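Glycerate dehydrogenase related protein (PDB 3GVX) probably reduces 2-oxoacids such as glyoxylate or hydroxypyruvate with NAD(P)H, as D-isomer specific 2-hydroxyacid dehydrogenases do. Local coordinates at residues Ser84-His88 / Ser253-Gly259; Ile179-Leu183 / Arg210-Val214; Thr50-Gln54 / Asn275-Phe280. One frame throughout, in Å; residues are numbered along the deposited sequence.

Contact 1 (Ser84-His88 / Ser253-Gly259); sequences SVAEH and SPHVAGG. With K (potassium ion), chain D.
Ala-257 and His-88 bury the most surface in this contact, where helix 79-97 meets the turn-rich loop that follows strand 250-252, the last strand of the NAD-binding sheet. The methyl group of Ala-257 packs against the root of the histidine, CB to CB 3.7 Å, while its CA lies over one face of the imidazole, 4.0 Å from the ring centroid, as a CH-pi contact. CG of His-88 anti to the backbone N (chi1 -169°) swings the ring toward the loop, and chi2 near 84° sets NE2 toward Ser-253 and ND1 toward a potassium ion. NE2 donates to Ser-253 OG at 2.9 Å; the bond is bent to 147° and the hydroxyl sits somewhat off the ring plane. Ser-253 OG is gripped a second time by Asp-234, whose carboxylate also takes the backbone N-H groups of Val-256 and Ala-257 and probably helps to fix the loop against the ring. His-88 ND1 binds the potassium ion K, with 2.7 Å between ND1 and K. Val-256 O at 3.0 Å from the ion K, the more distant Ala-257 O, water 1 and Thr-117 OG1 of the second subunit complete the site. Ala-257 O also accepts a hydrogen bond from Ser-84 OG, 2.8 Å long and in the carbonyl plane. One turn of helix thus holds the loop at two points, Ser-84 and His-88. Between them Val-85 sends CG2 to within 3.7 Å of Gly-258 CA, in the type I turn running from Val-256 to Gly-259. With NE2 donating to Ser-253 OG, ND1 is probably left unprotonated and able to bind the ion, which lies well out of the ring plane and ties helix, loop and partner subunit together.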
loop_
_atom_site.group_PDB
_atom_site.type_symbol
_atom_site.label_atom_id
_atom_site.label_comp_id
_atom_site.label_asym_id
_atom_site.label_seq_id
_atom_site.Cartn_x
_atom_site.Cartn_y
_atom_site.Cartn_z
ATOM N N SER B 84 -11.056 -3.534 3.089
ATOM C CA SER B 84 -11.318 -3.005 1.764
ATOM C C SER B 84 -11.165 -1.505 1.730
ATOM O O SER B 84 -10.556 -0.977 0.824
ATOM C CB SER B 84 -12.721 -3.390 1.321
ATOM O OG SER B 84 -12.995 -2.923 0.020
ATOM N N VAL B 85 -11.719 -0.812 2.718
ATOM C CA VAL B 85 -11.629 0.644 2.739
ATOM C C VAL B 85 -10.199 1.163 2.925
ATOM O O VAL B 85 -9.812 2.152 2.301
ATOM C CB VAL B 85 -12.549 1.278 3.833
ATOM C CG1 VAL B 85 -12.336 2.787 3.877
ATOM C CG2 VAL B 85 -14.010 0.951 3.544
ATOM N N ALA B 86 -9.418 0.500 3.777
ATOM C CA ALA B 86 -8.040 0.909 4.003
ATOM C C ALA B 86 -7.238 0.747 2.710
ATOM O O ALA B 86 -6.405 1.589 2.385
ATOM C CB ALA B 86 -7.416 0.093 5.129
ATOM N N GLU B 87 -7.514 -0.331 1.975
ATOM C CA GLU B 87 -6.835 -0.590 0.701
ATOM C C GLU B 87 -7.186 0.459 -0.338
ATOM O O GLU B 87 -6.347 0.860 -1.137
ATOM C CB GLU B 87 -7.198 -1.961 0.142
ATOM C CG GLU B 87 -6.483 -3.136 0.755
ATOM C CD GLU B 87 -6.800 -4.436 0.017
ATOM O OE1 GLU B 87 -7.164 -4.374 -1.171
ATOM O OE2 GLU B 87 -6.689 -5.525 0.607
ATOM N N HIS B 88 -8.435 0.904 -0.321
ATOM C CA HIS B 88 -8.861 1.910 -1.280
ATOM C C HIS B 88 -8.240 3.253 -0.953
ATOM O O HIS B 88 -7.945 4.036 -1.849
ATOM C CB HIS B 88 -10.380 2.073 -1.302
ATOM C CG HIS B 88 -10.862 2.906 -2.437
ATOM N ND1 HIS B 88 -11.085 2.393 -3.691
ATOM C CD2 HIS B 88 -11.093 4.240 -2.535
ATOM C CE1 HIS B 88 -11.429 3.366 -4.514
ATOM N NE2 HIS B 88 -11.440 4.497 -3.835
ATOM N N SER B 253 -13.501 8.994 -6.363
ATOM C CA SER B 253 -14.063 7.692 -6.649
ATOM C C SER B 253 -15.503 7.685 -6.120
ATOM O O SER B 253 -15.810 8.320 -5.123
ATOM C CB SER B 253 -13.221 6.564 -6.035
ATOM O OG SER B 253 -13.074 6.690 -4.641
ATOM N N PRO B 254 -16.399 6.964 -6.805
ATOM C CA PRO B 254 -17.825 6.825 -6.489
ATOM C C PRO B 254 -18.275 5.930 -5.309
ATOM O O PRO B 254 -19.008 4.964 -5.508
ATOM C CB PRO B 254 -18.413 6.370 -7.824
ATOM C CG PRO B 254 -17.306 5.543 -8.394
ATOM C CD PRO B 254 -16.100 6.389 -8.126
ATOM N N HIS B 255 -17.842 6.250 -4.090
ATOM C CA HIS B 255 -18.270 5.485 -2.923
ATOM C C HIS B 255 -18.098 3.983 -3.137
ATOM O O HIS B 255 -19.026 3.215 -2.888
ATOM C CB HIS B 255 -19.751 5.783 -2.670
ATOM C CG HIS B 255 -20.154 5.731 -1.234
ATOM N ND1 HIS B 255 -20.614 6.838 -0.551
ATOM C CD2 HIS B 255 -20.130 4.719 -0.338
ATOM C CE1 HIS B 255 -20.851 6.510 0.706
ATOM N NE2 HIS B 255 -20.564 5.229 0.860
ATOM N N VAL B 256 -16.924 3.567 -3.604
ATOM C CA VAL B 256 -16.645 2.154 -3.852
ATOM C C VAL B 256 -15.557 1.603 -2.938
ATOM O O VAL B 256 -15.139 0.472 -3.094
ATOM C CB VAL B 256 -16.187 1.921 -5.306
ATOM C CG1 VAL B 256 -17.339 2.168 -6.295
ATOM C CG2 VAL B 256 -14.991 2.826 -5.602
ATOM N N ALA B 257 -15.103 2.405 -1.982
ATOM C CA ALA B 257 -14.040 1.969 -1.078
ATOM C C ALA B 257 -14.354 0.663 -0.345
ATOM O O ALA B 257 -13.516 -0.232 -0.273
ATOM C CB ALA B 257 -13.709 3.077 -0.070
ATOM N N GLY B 258 -15.573 0.539 0.171
ATOM C CA GLY B 258 -15.954 -0.669 0.890
ATOM C C GLY B 258 -16.718 -1.667 0.048
ATOM O O GLY B 258 -17.514 -2.459 0.551
ATOM N N GLY B 259 -16.466 -1.626 -1.250
ATOM C CA GLY B 259 -17.155 -2.503 -2.170
ATOM C C GLY B 259 -18.326 -1.744 -2.765
ATOM O O GLY B 259 -18.234 -0.548 -3.026
HETATM K K K D . -12.180 -0.038 -3.269
HETATM O O HOH W 1 -10.611 -1.535 -1.891
#

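Contact 2 (Ile179-Leu183 / Arg210-Val214); sequences IAIPL and RADVV
Ile-179 meets Val-214 where two neighbouring parallel strands of the Rossmann-type NAD-binding sheet, 176-179 and 204-207, run out into their C-terminal loops. The isoleucine ends its strand, bonded through its backbone to Val-206 and Val-208, and extends its long branch so that CD1 comes 4.1 Å from Val-214 CG2, the two side chains crossing at about a right angle. Its shorter branch, Ile-179 CG2, faces Val-213 CG1 more loosely, at 4.4 Å. Ala-180 faces the other way, and its backbone bonds to Leu-128, the last residue of the adjacent strand 124-128. Ile-181 then presents CG2, the branch set between its own backbone N and carbonyl carbon, to Val-213 CG1 at 3.8 Å, the shortest contact between the two loops. The same isoleucine also touches the glycine-rich turn around Gly-129, Gly-131 and Gly-134, which fits the GxGxxG pattern expected to border the dinucleotide. After Pro-182, whose O bonds to Thr-187, comes Leu-183, which has the largest buried area of the contact and closes the row at the partly exposed end. Leu-183 CB touches both Val-213 CG2, 4.0 Å away, and CB and CG of Arg-210, whose guanidinium leads off to a weak hydrogen bond with His-255. The two methyls of Val-213 divide the work: with CG1 anti to the backbone N (chi1 175°), CG1 meets Ile-181 and CG2 meets Leu-183. Val-213 ends a short 3-10 turn, 211-213, its N bonding to Arg-210 O. The leucine tip goes past the valine to the residue before it in that turn, where Leu-183 CD1 lies 3.9 Å from Asp-212 CB, the methylene and not the carboxylate.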
loop_
_atom_site.group_PDB
_atom_site.type_symbol
_atom_site.label_atom_id
_atom_site.label_comp_id
_atom_site.label_asym_id
_atom_site.label_seq_id
_atom_site.Cartn_x
_atom_site.Cartn_y
_atom_site.Cartn_z
ATOM N N ILE B 179 -9.662 11.012 6.619
ATOM C CA ILE B 179 -10.884 11.222 7.356
ATOM C C ILE B 179 -11.675 9.935 7.367
ATOM O O ILE B 179 -12.104 9.443 6.336
ATOM C CB ILE B 179 -11.730 12.338 6.756
ATOM C CG1 ILE B 179 -10.890 13.615 6.687
ATOM C CG2 ILE B 179 -12.987 12.533 7.607
ATOM C CD1 ILE B 179 -11.433 14.656 5.763
ATOM N N ALA B 180 -11.822 9.381 8.559
ATOM C CA ALA B 180 -12.560 8.152 8.744
ATOM C C ALA B 180 -13.332 8.282 10.060
ATOM O O ALA B 180 -13.171 7.485 10.973
ATOM C CB ALA B 180 -11.603 7.011 8.799
ATOM N N ILE B 181 -14.164 9.312 10.140
ATOM C CA ILE B 181 -14.928 9.574 11.342
ATOM C C ILE B 181 -16.422 9.572 11.020
ATOM O O ILE B 181 -16.835 9.998 9.947
ATOM C CB ILE B 181 -14.501 10.935 11.948
ATOM C CG1 ILE B 181 -14.861 10.998 13.435
ATOM C CG2 ILE B 181 -15.128 12.074 11.146
ATOM C CD1 ILE B 181 -14.092 12.046 14.196
ATOM N N PRO B 182 -17.248 9.066 11.943
ATOM C CA PRO B 182 -18.697 9.023 11.731
ATOM C C PRO B 182 -19.315 10.420 11.642
ATOM O O PRO B 182 -18.865 11.365 12.292
ATOM C CB PRO B 182 -19.200 8.245 12.943
ATOM C CG PRO B 182 -18.038 7.365 13.271
ATOM C CD PRO B 182 -16.886 8.313 13.151
ATOM N N LEU B 183 -20.348 10.523 10.818
ATOM C CA LEU B 183 -21.050 11.776 10.612
ATOM C C LEU B 183 -22.122 11.948 11.688
ATOM O O LEU B 183 -23.104 11.203 11.734
ATOM C CB LEU B 183 -21.684 11.777 9.226
ATOM C CG LEU B 183 -22.769 12.808 8.926
ATOM C CD1 LEU B 183 -22.206 14.234 8.859
ATOM C CD2 LEU B 183 -23.413 12.396 7.618
ATOM N N ARG B 210 -17.674 10.512 5.179
ATOM C CA ARG B 210 -18.871 11.052 4.566
ATOM C C ARG B 210 -18.581 12.447 4.063
ATOM O O ARG B 210 -17.826 13.197 4.683
ATOM C CB ARG B 210 -20.008 11.065 5.587
ATOM C CG ARG B 210 -20.533 9.679 5.943
ATOM C CD ARG B 210 -21.471 9.191 4.849
ATOM N NE ARG B 210 -21.103 7.879 4.321
ATOM C CZ ARG B 210 -21.590 6.718 4.752
ATOM N NH1 ARG B 210 -22.480 6.697 5.731
ATOM N NH2 ARG B 210 -21.185 5.577 4.205
ATOM N N ALA B 211 -19.171 12.781 2.926
ATOM C CA ALA B 211 -18.976 14.086 2.335
ATOM C C ALA B 211 -19.396 15.195 3.304
ATOM O O ALA B 211 -18.720 16.222 3.408
ATOM C CB ALA B 211 -19.755 14.187 1.021
ATOM N N ASP B 212 -20.479 14.984 4.046
ATOM C CA ASP B 212 -20.944 16.020 4.957
ATOM C C ASP B 212 -20.103 16.325 6.178
ATOM O O ASP B 212 -20.378 17.288 6.887
ATOM C CB ASP B 212 -22.404 15.760 5.326
ATOM C CG ASP B 212 -23.324 15.976 4.137
ATOM O OD1 ASP B 212 -23.238 17.055 3.526
ATOM O OD2 ASP B 212 -24.109 15.070 3.794
ATOM N N VAL B 213 -19.066 15.532 6.423
ATOM C CA VAL B 213 -18.191 15.828 7.543
ATOM C C VAL B 213 -17.345 16.994 7.043
ATOM O O VAL B 213 -16.633 17.653 7.802
ATOM C CB VAL B 213 -17.287 14.622 7.920
ATOM C CG1 VAL B 213 -16.299 15.030 9.013
ATOM C CG2 VAL B 213 -18.155 13.443 8.385
ATOM N N VAL B 214 -17.445 17.253 5.742
ATOM C CA VAL B 214 -16.721 18.353 5.127
ATOM C C VAL B 214 -17.625 19.424 4.518
ATOM O O VAL B 214 -18.584 19.136 3.798
ATOM C CB VAL B 214 -15.749 17.871 4.008
ATOM C CG1 VAL B 214 -15.140 19.084 3.283
ATOM C CG2 VAL B 214 -14.654 16.987 4.606
#

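Contact 3 (Thr50-Gln54 / Asn275-Phe280); sequences TKMIQ and NVRNFF
Met-52 and Phe-279 form the centre of a helix-on-sheet contact, in which the C-terminal helix 266-279 returns to cover the five-stranded parallel sheet of the other domain, here at strand 52-55. Strand 52-54 and helix 275-279 run nearly antiparallel, at 158°, with axes 9.8 Å apart. Met-52, a selenomethionine in the crystal, places its CG squarely over the Phe-279 ring as a CH-pi contact, 3.9 Å from the centroid and only 10° off the ring normal. The SE atom follows above the same face, farther off at 5.4 Å from that centroid, which makes a Met-aromatic contact. CB of Met-52 heads for the helix; with CG anti to the backbone N (chi1 179°) the next bond carries CG across the Phe-279 face, and the bend at chi2 takes SE on toward Val-276. CE of Met-52 is modelled 3.3 Å from Val-276 CG2, but its SE-CE bond is too short and the closeness is doubtful. The same valine methyl, Val-276 CG2, receives Gln-54 CB at 3.8 Å, so the two strand residues that face the helix share one branch. The Gln-54 amide ends beside Asn-275, and its NE2 makes a weak hydrogen bond to Ser-76 O. Phe-280 extends the apolar patch: its CZ approaches Met-52 CB at 4.1 Å, while Lys-51 runs its methylenes to the ring edge, CD to CE2 4.1 Å, and sends NZ to a salt bridge with Glu-36. The edge of Phe-279 in turn stands over the Phe-280 face. Flanking strands enlarge the bed of the helix: Phe-279 and Asn-275 also lie on Val-73 and Cys-75 of strand 73-75, and Phe-280 on Ala-37 of strand 37-40.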
loop_
_atom_site.group_PDB
_atom_site.type_symbol
_atom_site.label_atom_id
_atom_site.label_comp_id
_atom_site.label_asym_id
_atom_site.label_seq_id
_atom_site.Cartn_x
_atom_site.Cartn_y
_atom_site.Cartn_z
ATOM N N THR B 50 -24.863 -24.202 23.480
ATOM C CA THR B 50 -24.531 -22.952 22.803
ATOM C C THR B 50 -23.720 -21.988 23.654
ATOM O O THR B 50 -24.105 -21.642 24.768
ATOM C CB THR B 50 -25.789 -22.184 22.351
ATOM O OG1 THR B 50 -26.738 -23.082 21.764
ATOM C CG2 THR B 50 -25.406 -21.112 21.344
ATOM N N LYS B 51 -22.593 -21.548 23.116
ATOM C CA LYS B 51 -21.740 -20.595 23.806
ATOM C C LYS B 51 -21.521 -19.397 22.939
ATOM O O LYS B 51 -21.365 -18.289 23.416
ATOM C CB LYS B 51 -20.372 -21.180 24.073
ATOM C CG LYS B 51 -20.305 -22.294 25.045
ATOM C CD LYS B 51 -18.876 -22.763 25.058
ATOM C CE LYS B 51 -18.593 -23.671 26.218
ATOM N NZ LYS B 51 -17.169 -24.081 26.158
HETATM N N MSE B 52 -21.492 -19.639 21.643
HETATM C CA MSE B 52 -21.196 -18.567 20.721
HETATM C C MSE B 52 -21.910 -18.633 19.396
HETATM O O MSE B 52 -22.032 -19.694 18.792
HETATM C CB MSE B 52 -19.676 -18.512 20.504
HETATM C CG MSE B 52 -19.172 -17.429 19.534
HETATM SE SE MSE B 52 -19.502 -17.927 17.827
HETATM C CE MSE B 52 -18.227 -17.662 17.051
ATOM N N ILE B 53 -22.349 -17.466 18.944
ATOM C CA ILE B 53 -23.036 -17.342 17.678
ATOM C C ILE B 53 -22.301 -16.344 16.811
ATOM O O ILE B 53 -22.081 -15.200 17.205
ATOM C CB ILE B 53 -24.489 -16.882 17.898
ATOM C CG1 ILE B 53 -25.201 -17.898 18.801
ATOM C CG2 ILE B 53 -25.209 -16.725 16.563
ATOM C CD1 ILE B 53 -26.607 -17.529 19.187
ATOM N N GLN B 54 -21.922 -16.786 15.620
ATOM C CA GLN B 54 -21.179 -15.950 14.684
ATOM C C GLN B 54 -21.939 -15.597 13.410
ATOM O O GLN B 54 -22.165 -16.457 12.562
ATOM C CB GLN B 54 -19.876 -16.645 14.298
ATOM C CG GLN B 54 -19.055 -15.875 13.295
ATOM C CD GLN B 54 -18.298 -14.727 13.918
ATOM O OE1 GLN B 54 -17.458 -14.924 14.798
ATOM N NE2 GLN B 54 -18.596 -13.510 13.467
ATOM N N ASN B 275 -12.810 -16.005 13.003
ATOM C CA ASN B 275 -13.144 -15.430 14.291
ATOM C C ASN B 275 -13.635 -16.505 15.236
ATOM O O ASN B 275 -13.463 -16.392 16.438
ATOM C CB ASN B 275 -14.213 -14.343 14.189
ATOM C CG ASN B 275 -14.311 -13.528 15.465
ATOM O OD1 ASN B 275 -15.388 -13.371 16.047
ATOM N ND2 ASN B 275 -13.174 -13.001 15.908
ATOM N N VAL B 276 -14.265 -17.539 14.692
ATOM C CA VAL B 276 -14.763 -18.644 15.506
ATOM C C VAL B 276 -13.605 -19.386 16.155
ATOM O O VAL B 276 -13.627 -19.712 17.336
ATOM C CB VAL B 276 -15.588 -19.631 14.656
ATOM C CG1 VAL B 276 -15.740 -20.959 15.402
ATOM C CG2 VAL B 276 -16.953 -19.020 14.318
ATOM N N ARG B 277 -12.592 -19.644 15.348
ATOM C CA ARG B 277 -11.398 -20.319 15.793
ATOM C C ARG B 277 -10.659 -19.476 16.829
ATOM O O ARG B 277 -10.194 -19.986 17.842
ATOM C CB ARG B 277 -10.541 -20.629 14.560
ATOM C CG ARG B 277 -9.114 -20.187 14.601
ATOM C CD ARG B 277 -8.272 -21.324 14.082
ATOM N NE ARG B 277 -7.724 -22.125 15.173
ATOM C CZ ARG B 277 -7.146 -23.311 15.021
ATOM N NH1 ARG B 277 -7.053 -23.852 13.814
ATOM N NH2 ARG B 277 -6.625 -23.935 16.071
ATOM N N ASN B 278 -10.589 -18.175 16.581
ATOM C CA ASN B 278 -9.923 -17.251 17.489
ATOM C C ASN B 278 -10.684 -17.096 18.781
ATOM O O ASN B 278 -10.104 -16.967 19.851
ATOM C CB ASN B 278 -9.770 -15.889 16.840
ATOM C CG ASN B 278 -8.746 -15.896 15.749
ATOM O OD1 ASN B 278 -8.601 -14.921 15.007
ATOM N ND2 ASN B 278 -8.016 -16.996 15.640
ATOM N N PHE B 279 -12.001 -17.114 18.671
ATOM C CA PHE B 279 -12.835 -16.993 19.837
ATOM C C PHE B 279 -12.549 -18.131 20.787
ATOM O O PHE B 279 -12.495 -17.931 21.991
ATOM C CB PHE B 279 -14.312 -17.011 19.461
ATOM C CG PHE B 279 -15.228 -16.885 20.641
ATOM C CD1 PHE B 279 -15.583 -15.641 21.138
ATOM C CD2 PHE B 279 -15.709 -18.015 21.281
ATOM C CE1 PHE B 279 -16.403 -15.533 22.254
ATOM C CE2 PHE B 279 -16.523 -17.913 22.394
ATOM C CZ PHE B 279 -16.871 -16.676 22.882
ATOM N N PHE B 280 -12.355 -19.327 20.251
ATOM C CA PHE B 280 -12.106 -20.450 21.122
ATOM C C PHE B 280 -10.691 -20.650 21.639
ATOM O O PHE B 280 -10.465 -21.526 22.464
ATOM C CB PHE B 280 -12.710 -21.726 20.524
ATOM C CG PHE B 280 -14.204 -21.776 20.674
ATOM C CD1 PHE B 280 -15.044 -21.468 19.611
ATOM C CD2 PHE B 280 -14.773 -21.986 21.928
ATOM C CE1 PHE B 280 -16.421 -21.356 19.792
ATOM C CE2 PHE B 280 -16.151 -21.881 22.114
ATOM C CZ PHE B 280 -16.976 -21.562 21.041
#

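How the contacts relate
The three contacts are nested along the chain: contact 3 closes the widest loop, contact 1 lies inside it, and contact 2 lies inside contact 1. Contacts 1 and 2 are neighbours, their centres 14 Å apart, at the C-terminal ends of strands of the seven-stranded NAD-binding sheet; they touch through a weak link from His-255 to Arg-210. Contact 3 sits apart on the five-stranded sheet, with its centre 29 Å from that of contact 1 and 33 Å from that of contact 2. The loop of contact 1 leads on to helix 266-279, so the chain returns from one domain to pack on the other, consistent with the two-domain build of this family.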